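Long-range contacts in nisin leader peptide-processing serine protease NisP (Lactococcus lactis subsp. lactis, PDB 4MZD), which probably acts as a subtilisin-like serine endopeptidase, the secreted protease domain of a cell-wall-anchored protein, that removes the leader peptide during maturation of the antibiotic nisin: residues Y225-K229 against V276-F282; I241-L246 against D284-G289; M104-L110 against T340-Y346; V164-I168 against G361-L365; G247-I253 against D299-G304. All blocks are in the same frame, centred on the assembly; numbering follows the deposited sequence. Where two conformers were deposited one is given.

Interaction 1. Residues Y225-K229 against V276-F282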
# COMPACT_ATOMS: atom_id res chain seq x y z
N TYR A 225 -0.61 -0.63 18.86
CA TYR A 225 -1.82 -1.15 18.25
C TYR A 225 -3.00 -0.23 18.56
O TYR A 225 -3.77 0.12 17.67
CB TYR A 225 -2.07 -2.58 18.75
CG TYR A 225 -3.34 -3.24 18.27
CD1 TYR A 225 -3.34 -4.02 17.12
CD2 TYR A 225 -4.52 -3.12 18.98
CE1 TYR A 225 -4.49 -4.65 16.69
CE2 TYR A 225 -5.68 -3.74 18.55
CZ TYR A 225 -5.66 -4.51 17.41
OH TYR A 225 -6.80 -5.13 16.98
N LEU A 226 -3.12 0.16 19.82
CA LEU A 226 -4.21 1.05 20.23
C LEU A 226 -4.12 2.42 19.56
O LEU A 226 -5.14 3.04 19.27
CB LEU A 226 -4.22 1.22 21.74
CG LEU A 226 -4.65 -0.01 22.53
CD1 LEU A 226 -4.55 0.30 24.00
CD2 LEU A 226 -6.05 -0.46 22.15
N ASN A 227 -2.91 2.90 19.33
CA ASN A 227 -2.72 4.17 18.64
C ASN A 227 -3.17 4.11 17.18
O ASN A 227 -3.79 5.05 16.68
CB ASN A 227 -1.27 4.64 18.76
CG ASN A 227 -0.89 5.01 20.18
OD1 ASN A 227 -1.75 5.23 21.03
ND2 ASN A 227 0.42 5.10 20.44
N TYR A 228 -2.87 3.01 16.51
CA TYR A 228 -3.41 2.79 15.17
C TYR A 228 -4.92 2.70 15.23
O TYR A 228 -5.62 3.28 14.39
CB TYR A 228 -2.91 1.49 14.55
CG TYR A 228 -1.57 1.55 13.87
CD1 TYR A 228 -0.55 0.70 14.27
CD2 TYR A 228 -1.34 2.41 12.81
CE1 TYR A 228 0.68 0.72 13.64
CE2 TYR A 228 -0.11 2.44 12.17
CZ TYR A 228 0.89 1.59 12.59
OH TYR A 228 2.11 1.63 11.94
N LYS A 229 -5.44 1.95 16.20
CA LYS A 229 -6.88 1.76 16.28
C LYS A 229 -7.60 3.10 16.41
O LYS A 229 -8.60 3.34 15.75
CB LYS A 229 -7.25 0.84 17.44
CG LYS A 229 -8.71 0.39 17.38
CD LYS A 229 -9.20 -0.08 18.73
CE LYS A 229 -8.48 -1.32 19.18
NZ LYS A 229 -9.19 -1.87 20.37
N VAL A 276 0.13 -9.47 15.10
CA VAL A 276 -0.66 -8.92 14.00
C VAL A 276 0.22 -8.13 13.04
O VAL A 276 1.28 -7.61 13.42
CB VAL A 276 -1.81 -8.02 14.52
CG1 VAL A 276 -2.72 -8.82 15.44
CG2 VAL A 276 -1.27 -6.80 15.25
N ASP A 277 -0.23 -8.06 11.79
CA ASP A 277 0.36 -7.28 10.71
C ASP A 277 -0.46 -5.98 10.68
O ASP A 277 -1.63 -5.99 10.31
CB ASP A 277 0.22 -8.09 9.41
CG ASP A 277 1.02 -7.54 8.24
OD1 ASP A 277 1.47 -6.37 8.31
OD2 ASP A 277 1.18 -8.27 7.24
N ALA A 278 0.14 -4.89 11.15
CA ALA A 278 -0.56 -3.62 11.34
C ALA A 278 -0.09 -2.53 10.37
O ALA A 278 1.11 -2.42 10.10
CB ALA A 278 -0.38 -3.14 12.77
N PRO A 279 -1.01 -1.67 9.89
CA PRO A 279 -2.42 -1.56 10.28
C PRO A 279 -3.42 -2.40 9.47
O PRO A 279 -4.62 -2.19 9.61
CB PRO A 279 -2.71 -0.07 10.08
CG PRO A 279 -1.84 0.30 8.91
CD PRO A 279 -0.57 -0.49 9.12
N SER A 280 -2.95 -3.34 8.66
CA SER A 280 -3.88 -4.11 7.83
C SER A 280 -4.82 -5.01 8.63
O SER A 280 -5.88 -5.39 8.12
CB SER A 280 -3.13 -4.93 6.77
OG SER A 280 -2.39 -5.98 7.37
N VAL A 281 -4.46 -5.34 9.86
CA VAL A 281 -5.24 -6.25 10.69
C VAL A 281 -6.63 -5.73 11.04
O VAL A 281 -7.56 -6.52 11.24
CB VAL A 281 -4.48 -6.59 11.99
CG1 VAL A 281 -4.24 -5.33 12.81
CG2 VAL A 281 -5.23 -7.64 12.80
N PHE A 282 -6.79 -4.42 11.13
CA PHE A 282 -8.04 -3.87 11.66
C PHE A 282 -9.23 -4.20 10.77
O PHE A 282 -9.15 -4.14 9.55
CB PHE A 282 -7.91 -2.37 11.90
CG PHE A 282 -6.92 -2.03 12.98
CD1 PHE A 282 -7.26 -2.18 14.31
CD2 PHE A 282 -5.64 -1.62 12.66
CE1 PHE A 282 -6.35 -1.90 15.31
CE2 PHE A 282 -4.72 -1.34 13.66
CZ PHE A 282 -5.08 -1.49 14.99
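Phe282 inserts its ring between Tyr225, Tyr228 and Lys229 where, in this subtilisin-like alpha/beta domain, helix 222-238 packs on strand 275-278 and the type I turn Pro279 to Phe282 that follows it. Two contacts involve ring faces. The Tyr225 and Phe282 side chains run antiparallel, their rings tilted by 34° and their centroids 4.6 Å apart, with Phe282 CE1 over the Tyr225 face. Having CG anti to the backbone N (chi1 177°) swings the Tyr225 ring into this position. The second is a CH-pi contact: Pro279, entered through a cis peptide bond, sets CB over one face of Tyr228, 4.3 Å from the centroid of the Tyr228 ring. Apolar pairs fill in around the rings. Tyr225 CD1 meets Val276 CG2 at 3.9 Å, Tyr228 CE1 lies 4.1 Å from Ala278 CB, and Tyr228 CB is 3.5 Å from Phe282 CE2. Lys229 lies across the phenylalanine, its CB 3.6 Å from Phe282 CE1. No hydrogen bond spans the segments; the buried Tyr228 OH pairs with Gln207 instead. Tyr225 O, which accepts the helical bond from Lys229 N, also meets the edge of the phenyl ring, 3.4 Å from Phe282 CZ.

Interaction 2. Residues I241-L246 against D284-G289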
# COMPACT_ATOMS: atom_id res chain seq x y z
N ILE A 241 -11.89 5.53 4.24
CA ILE A 241 -11.49 4.14 4.35
C ILE A 241 -9.98 4.06 4.17
O ILE A 241 -9.39 4.81 3.40
CB ILE A 241 -12.21 3.25 3.31
CG1 ILE A 241 -12.09 1.78 3.69
CG2 ILE A 241 -11.69 3.53 1.90
CD1 ILE A 241 -13.10 0.88 3.02
N VAL A 242 -9.37 3.13 4.91
CA VAL A 242 -7.94 2.89 4.85
C VAL A 242 -7.69 1.56 4.15
O VAL A 242 -8.35 0.57 4.44
CB VAL A 242 -7.34 2.89 6.27
CG1 VAL A 242 -5.87 2.50 6.23
CG2 VAL A 242 -7.55 4.24 6.93
N VAL A 243 -6.73 1.58 3.22
CA VAL A 243 -6.33 0.43 2.42
C VAL A 243 -4.85 0.22 2.70
O VAL A 243 -4.05 1.13 2.52
CB VAL A 243 -6.56 0.72 0.92
CG1 VAL A 243 -6.28 -0.51 0.07
CG2 VAL A 243 -7.98 1.23 0.68
N ALA A 244 -4.48 -0.97 3.17
CA ALA A 244 -3.14 -1.20 3.69
C ALA A 244 -2.53 -2.49 3.17
O ALA A 244 -3.21 -3.51 3.04
CB ALA A 244 -3.16 -1.21 5.21
N ALA A 245 -1.23 -2.45 2.91
CA ALA A 245 -0.51 -3.61 2.40
C ALA A 245 -0.22 -4.67 3.44
O ALA A 245 0.36 -4.37 4.49
CB ALA A 245 0.81 -3.16 1.83
N LEU A 246 -0.56 -5.92 3.15
CA LEU A 246 -0.02 -7.04 3.90
C LEU A 246 1.50 -7.09 3.71
O LEU A 246 2.02 -6.64 2.69
CB LEU A 246 -0.62 -8.36 3.42
CG LEU A 246 -2.08 -8.62 3.78
CD1 LEU A 246 -2.56 -9.87 3.09
CD2 LEU A 246 -2.27 -8.73 5.28
N ASP A 284 -11.91 -2.68 9.95
CA ASP A 284 -12.42 -1.70 9.01
C ASP A 284 -11.45 -1.36 7.88
O ASP A 284 -11.82 -0.70 6.91
CB ASP A 284 -12.87 -0.44 9.74
CG ASP A 284 -14.07 -0.69 10.64
OD1 ASP A 284 -14.85 -1.62 10.33
OD2 ASP A 284 -14.23 0.03 11.64
N VAL A 285 -10.21 -1.83 8.00
CA VAL A 285 -9.20 -1.62 6.98
C VAL A 285 -9.33 -2.67 5.88
O VAL A 285 -9.67 -3.82 6.16
CB VAL A 285 -7.78 -1.66 7.62
CG1 VAL A 285 -6.68 -1.65 6.57
CG2 VAL A 285 -7.62 -0.50 8.59
N ILE A 286 -9.08 -2.27 4.64
CA ILE A 286 -8.98 -3.22 3.54
C ILE A 286 -7.53 -3.67 3.42
O ILE A 286 -6.66 -2.89 3.07
CB ILE A 286 -9.47 -2.58 2.23
CG1 ILE A 286 -10.94 -2.21 2.37
CG2 ILE A 286 -9.24 -3.53 1.05
CD1 ILE A 286 -11.51 -1.46 1.21
N ALA A 287 -7.29 -4.94 3.76
CA ALA A 287 -5.96 -5.53 3.67
C ALA A 287 -5.73 -6.05 2.27
O ALA A 287 -6.59 -6.74 1.71
CB ALA A 287 -5.81 -6.66 4.68
N VAL A 288 -4.56 -5.73 1.70
CA VAL A 288 -4.27 -6.10 0.32
C VAL A 288 -2.99 -6.92 0.25
O VAL A 288 -1.92 -6.50 0.70
CB VAL A 288 -4.11 -4.85 -0.57
CG1 VAL A 288 -3.89 -5.29 -2.01
CG2 VAL A 288 -5.33 -3.94 -0.44
N GLY A 289 -3.10 -8.11 -0.33
CA GLY A 289 -1.95 -8.94 -0.61
C GLY A 289 -1.65 -8.98 -2.09
O GLY A 289 -2.32 -8.33 -2.90
O HOH W 1 -10.61 1.84 7.08
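Ile241 and Ile286 cross with their methyl ends pressed together, CD1 of Ile241 only 3.4 Å from CD1 of Ile286, tighter than ordinary van der Waals contact. Ile241 extends its CG1 branch away from the backbone N (chi1 -164°), which carries CD1 over to the neighbouring strand. Further along, Val243 and Val288 meet at a slant, Val243 CG1 lying 3.6 Å from Val288 CG2. Val243, Ile286, Ala245 and Val288 share one face of the sheet. Ala244 and Ala287 turn to the other, where Ala244 CB packs 3.8 Å from CG1 of Val285. Strands 241-245 and 286-291 are neighbours in the parallel core of the central sheet of the subtilisin fold, their short axes inclined by 27°, with Val243 paired to Ile286, Ala244 to Ala287 and Ala245 to Val288. Four backbone bonds alternate between them: Ile286 N to Val242 O, Ala244 N to Ile286 O, Val288 N to Ala244 O and Leu246 N to Val288 O, each 2.9 Å. The last donor stands 35° above the carbonyl plane, at the point where Leu246 leaves the strand and leans its CD2 on Ala287 CB at 4.1 Å. Before the first bond, a water bridges the two segments, accepting from Val242 N and donating to Asp284 O. Helix 356-370 covers the Val243 face through Ser360 and Leu363, and the side chain of Ala245 lies about 5 Å from that of Ser353, the predicted active-site serine.

Interaction 3. Residues M104-L110 against T340-Y346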
# COMPACT_ATOMS: atom_id res chain seq x y z
N MET A 104 7.61 12.72 -6.11
CA MET A 104 8.28 13.62 -7.04
C MET A 104 7.18 14.33 -7.82
O MET A 104 6.65 13.79 -8.80
CB MET A 104 9.17 12.82 -7.98
CG MET A 104 10.00 13.70 -8.90
SD MET A 104 10.54 12.89 -10.45
CE MET A 104 11.88 14.00 -11.00
N GLU A 105 6.84 15.54 -7.39
CA GLU A 105 5.67 16.24 -7.95
C GLU A 105 5.82 16.53 -9.43
O GLU A 105 4.83 16.63 -10.16
CB GLU A 105 5.38 17.54 -7.19
CG GLU A 105 4.82 17.36 -5.79
CD GLU A 105 4.35 18.67 -5.20
OE1 GLU A 105 5.22 19.53 -4.94
OE2 GLU A 105 3.13 18.85 -5.00
N GLU A 106 7.06 16.69 -9.88
CA GLU A 106 7.32 17.07 -11.26
C GLU A 106 7.37 15.88 -12.21
O GLU A 106 7.63 16.06 -13.39
CB GLU A 106 8.59 17.93 -11.35
CG GLU A 106 9.88 17.18 -11.09
CD GLU A 106 10.35 17.22 -9.64
OE1 GLU A 106 11.58 17.19 -9.43
OE2 GLU A 106 9.51 17.26 -8.71
N HIS A 107 7.12 14.67 -11.73
CA HIS A 107 7.09 13.54 -12.65
C HIS A 107 6.04 13.80 -13.73
O HIS A 107 4.89 14.09 -13.40
CB HIS A 107 6.78 12.23 -11.94
CG HIS A 107 7.08 11.04 -12.78
ND1 HIS A 107 6.37 10.76 -13.94
CD2 HIS A 107 8.06 10.11 -12.70
CE1 HIS A 107 6.89 9.68 -14.51
NE2 HIS A 107 7.92 9.27 -13.77
N PRO A 108 6.41 13.70 -15.02
CA PRO A 108 5.45 14.07 -16.06
C PRO A 108 4.14 13.28 -16.05
O PRO A 108 3.12 13.83 -16.49
CB PRO A 108 6.22 13.84 -17.37
CG PRO A 108 7.34 12.93 -17.00
CD PRO A 108 7.71 13.32 -15.59
N ASP A 109 4.14 12.03 -15.58
CA ASP A 109 2.91 11.26 -15.58
C ASP A 109 2.03 11.57 -14.37
O ASP A 109 0.86 11.16 -14.34
CB ASP A 109 3.19 9.76 -15.59
CG ASP A 109 3.82 9.27 -16.88
OD1 ASP A 109 3.72 9.95 -17.93
OD2 ASP A 109 4.39 8.16 -16.83
N LEU A 110 2.59 12.27 -13.38
CA LEU A 110 1.93 12.48 -12.09
C LEU A 110 1.54 13.92 -11.79
O LEU A 110 0.63 14.16 -11.02
CB LEU A 110 2.82 12.01 -10.94
CG LEU A 110 3.37 10.58 -11.02
CD1 LEU A 110 4.26 10.27 -9.82
CD2 LEU A 110 2.23 9.58 -11.12
N THR A 340 6.30 4.54 -12.20
CA THR A 340 6.97 5.82 -12.10
C THR A 340 7.93 5.86 -10.92
O THR A 340 7.62 5.30 -9.87
CB THR A 340 5.93 6.94 -11.89
OG1 THR A 340 5.05 6.57 -10.83
CG2 THR A 340 5.08 7.13 -13.14
N THR A 341 9.07 6.51 -11.06
CA THR A 341 9.95 6.67 -9.90
C THR A 341 10.56 8.07 -9.82
O THR A 341 10.35 8.91 -10.70
CB THR A 341 10.98 5.53 -9.80
OG1 THR A 341 11.59 5.55 -8.50
CG2 THR A 341 12.02 5.65 -10.89
N ASN A 342 11.31 8.33 -8.75
CA ASN A 342 11.73 9.69 -8.41
C ASN A 342 12.94 10.20 -9.20
O ASN A 342 13.51 11.24 -8.87
CB ASN A 342 11.95 9.85 -6.91
CG ASN A 342 13.17 9.12 -6.43
OD1 ASN A 342 13.68 8.24 -7.12
ND2 ASN A 342 13.65 9.46 -5.24
N THR A 343 13.30 9.48 -10.26
CA THR A 343 14.26 9.97 -11.23
C THR A 343 13.58 10.83 -12.29
O THR A 343 14.25 11.47 -13.10
CB THR A 343 14.88 8.79 -11.99
OG1 THR A 343 13.82 8.03 -12.58
CG2 THR A 343 15.70 7.90 -11.05
N GLY A 344 12.25 10.81 -12.32
CA GLY A 344 11.49 11.42 -13.40
C GLY A 344 11.14 10.41 -14.48
O GLY A 344 10.44 10.74 -15.43
N TRP A 345 11.61 9.17 -14.31
CA TRP A 345 11.39 8.13 -15.30
C TRP A 345 10.72 6.92 -14.64
O TRP A 345 9.75 7.10 -13.91
CB TRP A 345 12.70 7.81 -16.03
CG TRP A 345 13.31 9.07 -16.62
CD1 TRP A 345 14.40 9.75 -16.16
CD2 TRP A 345 12.82 9.81 -17.74
NE1 TRP A 345 14.63 10.86 -16.94
CE2 TRP A 345 13.67 10.92 -17.92
CE3 TRP A 345 11.75 9.64 -18.61
CZ2 TRP A 345 13.49 11.84 -18.94
CZ3 TRP A 345 11.56 10.56 -19.63
CH2 TRP A 345 12.43 11.65 -19.78
N TYR A 346 11.24 5.71 -14.88
CA TYR A 346 10.52 4.48 -14.53
C TYR A 346 11.46 3.45 -13.93
O TYR A 346 12.68 3.53 -14.10
CB TYR A 346 9.80 3.91 -15.76
CG TYR A 346 8.95 4.98 -16.37
CD1 TYR A 346 7.66 5.21 -15.92
CD2 TYR A 346 9.47 5.83 -17.34
CE1 TYR A 346 6.90 6.24 -16.44
CE2 TYR A 346 8.71 6.87 -17.86
CZ TYR A 346 7.43 7.07 -17.40
OH TYR A 346 6.68 8.11 -17.90
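The turn of the hairpin formed by strands 337-340 and 346-349 closes on the loop after strand 95-100, the strand that ends at Asp100 of the predicted charge-relay triad, and His107 is set against that turn. With CG anti to the backbone N (chi1 -166°), the imidazole of His107 lies between the Thr340 methyl and the Gly344 carbonyl. Its NE2 donates in the ring plane to Trp345 O at 2.8 Å, an oxygen that also takes Thr341 N, and its ND1 accepts Asp109 N at 3.0 Å. Both ring nitrogens are thus engaged and the rotation is fixed, consistent with a neutral imidazole protonated on NE2. Thr340 CG2 makes a CH-pi contact with one face, 3.8 Å from the centroid of the His107 ring, while Gly344 O lies over the opposite face. The edge of His107 also points at the face of Tyr346 in an offset edge-to-face pair, planes at 79°. Tyr346 OH donates to Asp109 OD2 across 2.5 Å, meeting it 43° out of the carboxylate plane; Asn160 supports both partners, hydrogen-bonding Tyr346 OH through ND2 and Asp109 OD1 through its backbone N. Met104 stretches an extended chain along the type I turn Thr341 to Gly344 until its SD rests 3.3 Å from Gly344 N.

Interaction 4. Residues V164-I168 against G361-L365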
# COMPACT_ATOMS: atom_id res chain seq x y z
N VAL A 164 -4.36 2.80 -12.15
CA VAL A 164 -5.70 2.23 -12.20
C VAL A 164 -6.76 3.30 -12.44
O VAL A 164 -7.84 3.00 -12.96
CB VAL A 164 -6.07 1.44 -10.92
CG1 VAL A 164 -5.27 0.15 -10.84
CG2 VAL A 164 -5.94 2.30 -9.67
N ALA A 165 -6.47 4.53 -12.01
CA ALA A 165 -7.42 5.63 -12.08
C ALA A 165 -6.67 6.85 -12.61
O ALA A 165 -6.36 7.79 -11.86
CB ALA A 165 -8.02 5.91 -10.71
N PRO A 166 -6.32 6.82 -13.91
CA PRO A 166 -5.43 7.86 -14.43
C PRO A 166 -5.94 9.27 -14.15
O PRO A 166 -7.08 9.61 -14.46
CB PRO A 166 -5.41 7.57 -15.94
CG PRO A 166 -5.67 6.09 -16.02
CD PRO A 166 -6.68 5.83 -14.94
N GLY A 167 -5.07 10.08 -13.55
CA GLY A 167 -5.38 11.46 -13.27
C GLY A 167 -6.21 11.73 -12.03
O GLY A 167 -6.47 12.89 -11.71
N ILE A 168 -6.63 10.69 -11.31
CA ILE A 168 -7.37 10.91 -10.08
C ILE A 168 -6.51 11.70 -9.09
O ILE A 168 -5.30 11.52 -9.01
CB ILE A 168 -7.89 9.58 -9.48
CG1 ILE A 168 -9.10 9.82 -8.58
CG2 ILE A 168 -6.78 8.82 -8.75
CD1 ILE A 168 -9.89 8.55 -8.32
N GLY A 361 -6.99 3.08 -5.72
CA GLY A 361 -7.49 3.83 -6.85
C GLY A 361 -8.83 3.32 -7.33
O GLY A 361 -9.71 4.10 -7.69
N ALA A 362 -8.99 2.00 -7.38
CA ALA A 362 -10.25 1.40 -7.80
C ALA A 362 -11.38 1.79 -6.85
O ALA A 362 -12.49 2.12 -7.29
CB ALA A 362 -10.10 -0.11 -7.87
N LEU A 363 -11.11 1.74 -5.55
CA LEU A 363 -12.11 2.14 -4.57
C LEU A 363 -12.49 3.60 -4.73
O LEU A 363 -13.66 3.95 -4.59
CB LEU A 363 -11.59 1.90 -3.16
CG LEU A 363 -11.62 0.47 -2.66
CD1 LEU A 363 -10.82 0.40 -1.38
CD2 LEU A 363 -13.06 0.00 -2.44
N ALA A 364 -11.51 4.44 -5.02
CA ALA A 364 -11.79 5.86 -5.22
C ALA A 364 -12.71 6.06 -6.43
O ALA A 364 -13.62 6.89 -6.39
CB ALA A 364 -10.50 6.64 -5.36
N LEU A 365 -12.49 5.30 -7.51
CA LEU A 365 -13.39 5.37 -8.67
C LEU A 365 -14.84 5.06 -8.26
O LEU A 365 -15.76 5.75 -8.68
CB LEU A 365 -12.95 4.41 -9.77
CG LEU A 365 -11.64 4.72 -10.50
CD1 LEU A 365 -11.22 3.56 -11.38
CD2 LEU A 365 -11.74 6.00 -11.32
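Ile168 holds its CG1 branch opposite the backbone N (chi1 -156°) and stays extended at chi2 (162°), a reach that delivers CD1 to Ala364 CB at 3.6 Å. Val164 places CG2 between its own backbone N and carbonyl carbon, whence the methyl drops onto the helix backbone, 3.6 Å from Gly361 CA. Because Gly361 has no side chain, the valine methyl can settle directly on the main chain there. Leu365 turns its branched end back onto the loop: its CD2 lies 3.8 Å from Ala165 CB, and its CD1 is also 3.8 Å from Val164 O. The contact is wholly buried and apolar, with no hydrogen bond across it. Ala165 and Ile168 face the helix from the two ends of a type II turn, closed by Ile168 N to Ala165 O at 3.0 Å. In the subtilisin fold this joins the loop between helix 147-156 and strand 169-174 to helix 356-370, which follows the predicted active-site Ser353. Around it, helix 397-402 packs on Val164 and Ala362, and helix 73-79 covers Val164 through Met75 and Val78.

Interaction 5. Residues G247-I253 against D299-G304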
# COMPACT_ATOMS: atom_id res chain seq x y z
N GLY A 247 2.20 -7.67 4.67
CA GLY A 247 3.65 -7.78 4.58
C GLY A 247 4.12 -8.67 3.45
O GLY A 247 3.34 -9.45 2.88
N ASN A 248 5.40 -8.55 3.13
CA ASN A 248 6.04 -9.34 2.08
C ASN A 248 6.95 -10.42 2.67
O ASN A 248 8.06 -10.65 2.18
CB ASN A 248 6.89 -8.45 1.17
CG ASN A 248 6.09 -7.39 0.45
OD1 ASN A 248 5.02 -7.65 -0.11
ND2 ASN A 248 6.63 -6.18 0.44
N ASP A 249 6.48 -11.10 3.71
CA ASP A 249 7.31 -12.06 4.45
C ASP A 249 6.83 -13.50 4.34
O ASP A 249 7.27 -14.36 5.09
CB ASP A 249 7.45 -11.62 5.91
CG ASP A 249 8.15 -10.28 6.02
OD1 ASP A 249 9.32 -10.19 5.60
OD2 ASP A 249 7.53 -9.31 6.49
N SER A 250 5.93 -13.75 3.39
CA SER A 250 5.44 -15.10 3.13
C SER A 250 4.78 -15.73 4.36
O SER A 250 4.80 -16.95 4.52
CB SER A 250 6.57 -16.01 2.62
OG SER A 250 7.23 -15.42 1.51
N LEU A 251 4.19 -14.90 5.21
CA LEU A 251 3.55 -15.37 6.44
C LEU A 251 2.05 -15.48 6.30
O LEU A 251 1.39 -14.55 5.84
CB LEU A 251 3.85 -14.41 7.60
CG LEU A 251 5.31 -14.22 7.99
CD1 LEU A 251 5.49 -13.05 8.94
CD2 LEU A 251 5.87 -15.50 8.60
N ASN A 252 1.49 -16.62 6.72
CA ASN A 252 0.05 -16.67 6.90
C ASN A 252 -0.27 -16.01 8.23
O ASN A 252 0.13 -16.50 9.29
CB ASN A 252 -0.50 -18.09 6.86
CG ASN A 252 -2.01 -18.11 6.79
OD1 ASN A 252 -2.69 -17.47 7.60
ND2 ASN A 252 -2.56 -18.82 5.81
N ILE A 253 -0.98 -14.89 8.19
CA ILE A 253 -1.15 -14.08 9.38
C ILE A 253 -2.01 -14.75 10.44
O ILE A 253 -2.06 -14.30 11.58
CB ILE A 253 -1.67 -12.67 9.03
CG1 ILE A 253 -3.06 -12.74 8.39
CG2 ILE A 253 -0.68 -11.96 8.12
CD1 ILE A 253 -4.20 -12.74 9.38
N ASP A 299 5.06 -15.22 -4.27
CA ASP A 299 5.92 -15.97 -3.36
C ASP A 299 6.20 -15.22 -2.07
O ASP A 299 6.23 -15.81 -0.99
CB ASP A 299 7.23 -16.40 -4.04
CG ASP A 299 8.12 -15.23 -4.42
OD1 ASP A 299 7.61 -14.24 -4.98
OD2 ASP A 299 9.35 -15.31 -4.18
N PHE A 300 6.42 -13.91 -2.17
CA PHE A 300 6.76 -13.10 -1.00
C PHE A 300 5.55 -12.67 -0.16
O PHE A 300 5.73 -12.18 0.95
CB PHE A 300 7.54 -11.84 -1.41
CG PHE A 300 6.85 -11.03 -2.47
CD1 PHE A 300 5.74 -10.25 -2.18
CD2 PHE A 300 7.32 -11.06 -3.78
CE1 PHE A 300 5.10 -9.52 -3.16
CE2 PHE A 300 6.68 -10.32 -4.77
CZ PHE A 300 5.58 -9.57 -4.47
N SER A 301 4.34 -12.77 -0.69
CA SER A 301 3.20 -12.13 -0.02
C SER A 301 2.75 -12.87 1.23
O SER A 301 2.65 -14.10 1.24
CB SER A 301 2.01 -12.00 -0.97
OG SER A 301 0.95 -11.31 -0.33
N ASN A 302 2.46 -12.11 2.28
CA ASN A 302 1.71 -12.68 3.38
C ASN A 302 0.33 -13.09 2.87
O ASN A 302 -0.14 -12.62 1.82
CB ASN A 302 1.57 -11.67 4.51
CG ASN A 302 2.85 -11.45 5.28
OD1 ASN A 302 3.91 -12.00 4.97
ND2 ASN A 302 2.76 -10.64 6.33
N ILE A 303 -0.31 -13.96 3.63
CA ILE A 303 -1.61 -14.50 3.26
C ILE A 303 -2.61 -14.19 4.36
O ILE A 303 -2.36 -14.46 5.53
CB ILE A 303 -1.54 -16.04 3.05
CG1 ILE A 303 -0.43 -16.42 2.06
CG2 ILE A 303 -2.89 -16.59 2.62
CD1 ILE A 303 0.89 -16.76 2.72
N GLY A 304 -3.74 -13.60 3.97
CA GLY A 304 -4.82 -13.33 4.90
C GLY A 304 -6.15 -13.78 4.31
O GLY A 304 -6.45 -13.47 3.16
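Asn302 OD1 is gripped by two backbone N-H groups of the facing loop: Asp249 N at 3.0 Å and Leu251 N at 2.9 Å from OD1 of Asn302. They arrive from opposite faces of the amide plane, both well out of it, so the loop wraps round this one oxygen. With CG beside the backbone N (chi1 -73°), the Asn302 amide lies in the bend of that loop, CB and CG alongside Gly247 O and Leu251 O. The backbone adds its own bond, Asn302 N to Gly247 O at 2.9 Å. Beyond it the two loops run on as paired backbones, Ile303 N to Leu251 O at 2.8 Å and Ile253 N to Ile303 O at 3.0 Å, a single bridge centred on Asn252 and Ile303. At the other end Ser250 OG donates to Asp299 O at 2.7 Å, in the carbonyl plane and on a lone pair. Asn248 and the Phe300 ring extend alongside each other with their planes 88° apart. Asn248, in the Gly-Asn step just after strand 241-245, probably corresponds to the oxyanion-hole asparagine of subtilisins, and its side chain is about 6 Å from that of Ser353. Its OD1 accepts from Asn352 N, while its ND2 donates to the backbone O of Arg488, the last residue of the chain. In the next shell, Asn302 ND2 donates to Asp277 OD2, which also receives Gly247 N, and bonds Tyr208 OH. Ser301 OG donates to Asn302 O and bonds Gly290 N and Asn352 ND2.

From the N terminus, residues 104-110 open a long loop, closed by interaction 3 at the hairpin 340-346. Interaction 4 starts at 164-168 and closes later, on helix 356-370, so it crosses interaction 3. Interactions 1, 2 and 5 all fall within both spans and cross one another: 225-229, 241-246 and 247-253 meet, in the same order, 276-282, 284-289 and 299-304. Together they fasten helix 222-238, the central sheet and the loops beyond its strand ends. Interaction 1 touches interaction 5 through Asp277, while Leu363, on the helical segment of interaction 4, packs on Val243 and Ile286 of interaction 2.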